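Local coordinates for lipoprotein, putative (PDB 4NOH) that is of unknown function but, as a putative bacterial lipoprotein, may bind lipid, at residues N48-T51 with A52-V56. Numbering follows the deposited sequence.
Sequences NKTT and AEKMV
One face of the Glu53 carboxylate is overlain near OE2 by Lys49 CE, 3.3 Å from that oxygen, while OE1 accepts from two waters, one close to the carboxylate plane and the other well off it on the Lys49 side. The other flat group caps helix 49-57: Asn48 is the N-cap residue, and its short side chain suits that place because it can turn back on the first turn. Its OD1 accepts from Thr51 N at 2.8 Å, nearly in line with the C=O, and from Thr51 OG1, which stands above the amide plane. Thr51 chi1 (-65°) holds OG1 beside its own backbone N, bringing hydroxyl and N-H together where both reach OD1. The carbonyl of the cap residue also starts the i to i+4 pattern, with Ala52 N to Asn48 O at 2.9 Å, followed by Glu53 N to Lys49 O.

Lys49 and Glu53, one turn apart, cross at a slant; NZ stays 4.2 Å from OE2, opposite charges beyond a salt bridge but probably still attracting. The in-plane water ties Glu53 to Thr50 O and the other to Thr50 OG1, which is also hydrogen-bonded to Asp124. The long chain of exposed Lys54 runs beside Thr50, CE and NZ alongside methyl CG2. On the inner side, small Ala52 and selenomethionine Met55, whose unbranched chain bends at chi3 (86°), pack on Met47 of strand 42-48; Met55 also touches Phe32 of strand 26-39, seating the helix against the large mixed sheet. Met55 N donates to Thr51 O at 2.9 Å, in the carbonyl plane, and Met55 CG lies 3.6 Å from that same oxygen.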
ATOM      1  N   ASN A  48       6.566   7.146  -3.495  1.00 11.81           N
ATOM      2  CA  ASN A  48       7.718   7.956  -3.235  1.00 11.76           C
ATOM      3  C   ASN A  48       8.106   7.846  -1.757  1.00 11.94           C
ATOM      4  O   ASN A  48       7.351   7.350  -0.908  1.00 11.89           O
ATOM      5  CB  ASN A  48       7.594   9.410  -3.717  1.00 12.26           C
ATOM      6  CG  ASN A  48       6.555  10.236  -2.980  1.00 13.00           C
ATOM      7  OD1 ASN A  48       6.126   9.938  -1.874  1.00 13.03           O
ATOM      8  ND2 ASN A  48       6.190  11.348  -3.589  1.00 14.77           N
ATOM      9  N   LYS A  49       9.316   8.328  -1.457  1.00 11.71           N
ATOM     10  CA  LYS A  49       9.862   8.265  -0.097  1.00 12.99           C
ATOM     11  C   LYS A  49       8.958   8.974   0.913  1.00 12.72           C
ATOM     12  O   LYS A  49       8.699   8.463   2.001  1.00 13.35           O
ATOM     13  CB  LYS A  49      11.254   8.878  -0.065  1.00 14.19           C
ATOM     14  CG  LYS A  49      11.881   8.857   1.310  1.00 16.24           C
ATOM     15  CD  LYS A  49      13.229   9.529   1.325  1.00 20.23           C
ATOM     16  CE  LYS A  49      13.743   9.604   2.747  1.00 23.58           C
ATOM     17  NZ  LYS A  49      15.050  10.281   2.818  1.00 26.95           N
ATOM     18  N   THR A  50       8.472  10.147   0.555  1.00 12.54           N
ATOM     19  CA  THR A  50       7.657  10.911   1.465  1.00 13.57           C
ATOM     20  C   THR A  50       6.411  10.120   1.864  1.00 12.72           C
ATOM     21  O   THR A  50       6.036  10.074   3.027  1.00 13.86           O
ATOM     22  CB  THR A  50       7.344  12.284   0.866  1.00 15.19           C
ATOM     23  OG1 THR A  50       8.552  13.056   0.836  1.00 16.82           O
ATOM     24  CG2 THR A  50       6.354  13.024   1.689  1.00 16.39           C
ATOM     25  N   THR A  51       5.787   9.484   0.894  1.00 12.08           N
ATOM     26  CA  THR A  51       4.589   8.706   1.130  1.00 12.09           C
ATOM     27  C   THR A  51       4.898   7.476   1.949  1.00 12.12           C
ATOM     28  O   THR A  51       4.179   7.148   2.917  1.00 12.87           O
ATOM     29  CB  THR A  51       3.942   8.303  -0.196  1.00 12.55           C
ATOM     30  OG1 THR A  51       3.483   9.491  -0.877  1.00 13.31           O
ATOM     31  CG2 THR A  51       2.764   7.338   0.005  1.00 13.17           C
ATOM     32  N   ALA A  52       5.952   6.763   1.574  1.00 10.99           N
ATOM     33  CA  ALA A  52       6.302   5.557   2.321  1.00 11.51           C
ATOM     34  C   ALA A  52       6.640   5.843   3.785  1.00 12.78           C
ATOM     35  O   ALA A  52       6.278   5.079   4.685  1.00 12.56           O
ATOM     36  CB  ALA A  52       7.412   4.759   1.611  1.00 12.02           C
ATOM     37  N   GLU A  53       7.298   6.972   4.038  1.00 13.75           N
ATOM     38  CA  GLU A  53       7.595   7.376   5.415  1.00 16.20           C
ATOM     39  C   GLU A  53       6.292   7.561   6.180  1.00 16.00           C
ATOM     40  O   GLU A  53       6.166   7.182   7.350  1.00 17.13           O
ATOM     41  CB  GLU A  53       8.395   8.670   5.445  1.00 17.68           C
ATOM     42  CG  GLU A  53       9.858   8.513   5.069  1.00 20.57           C
ATOM     43  CD  GLU A  53      10.641   9.828   5.141  1.00 24.67           C
ATOM     44  OE1 GLU A  53      10.065  10.931   4.905  1.00 27.56           O
ATOM     45  OE2 GLU A  53      11.850   9.776   5.432  1.00 26.85           O
ATOM     46  N   LYS A  54       5.313   8.166   5.516  1.00 15.71           N
ATOM     47  CA  LYS A  54       4.005   8.370   6.187  1.00 15.69           C
ATOM     48  C   LYS A  54       3.301   7.030   6.453  1.00 15.61           C
ATOM     49  O   LYS A  54       2.651   6.861   7.487  1.00 16.36           O
ATOM     50  CB  LYS A  54       3.145   9.342   5.379  1.00 16.02           C
ATOM     51  CG  LYS A  54       3.681  10.768   5.430  1.00 17.34           C
ATOM     52  CD  LYS A  54       3.014  11.688   4.427  1.00 19.62           C
ATOM     53  CE  LYS A  54       3.538  13.112   4.556  1.00 21.21           C
ATOM     54  NZ  LYS A  54       3.043  13.936   3.434  1.00 23.34           N
HETATM   55  N   MSE A  55       3.410   6.088   5.528  1.00 14.68           N
HETATM   56  CA  MSE A  55       2.855   4.752   5.746  1.00 15.33           C
HETATM   57  C   MSE A  55       3.526   4.083   6.944  1.00 15.15           C
HETATM   58  O   MSE A  55       2.856   3.416   7.736  1.00 16.59           O
HETATM   59  CB  MSE A  55       3.047   3.850   4.530  1.00 17.01           C
HETATM   60  CG  MSE A  55       2.136   4.273   3.435  1.00 18.07           C
HETATM   61 SE   MSE A  55       2.023   2.826   2.091  1.00 26.91          SE
HETATM   62  CE  MSE A  55       0.589   1.775   2.917  1.00 30.41           C
ATOM     63  N   VAL A  56       4.837   4.221   7.081  1.00 14.56           N
ATOM     64  CA  VAL A  56       5.534   3.661   8.259  1.00 15.80           C
ATOM     65  C   VAL A  56       4.999   4.284   9.562  1.00 17.60           C
ATOM     66  O   VAL A  56       4.832   3.584  10.545  1.00 17.95           O
ATOM     67  CB  VAL A  56       7.067   3.826   8.146  1.00 16.11           C
ATOM     68  CG1 VAL A  56       7.783   3.461   9.444  1.00 17.40           C
ATOM     69  CG2 VAL A  56       7.611   2.958   7.016  1.00 15.70           C
TER
HETATM   70  O   HOH W   1       7.341  11.732   5.127  1.00 23.57           O
HETATM   71  O   HOH W   2      10.919  12.412   2.411  1.00 33.15           O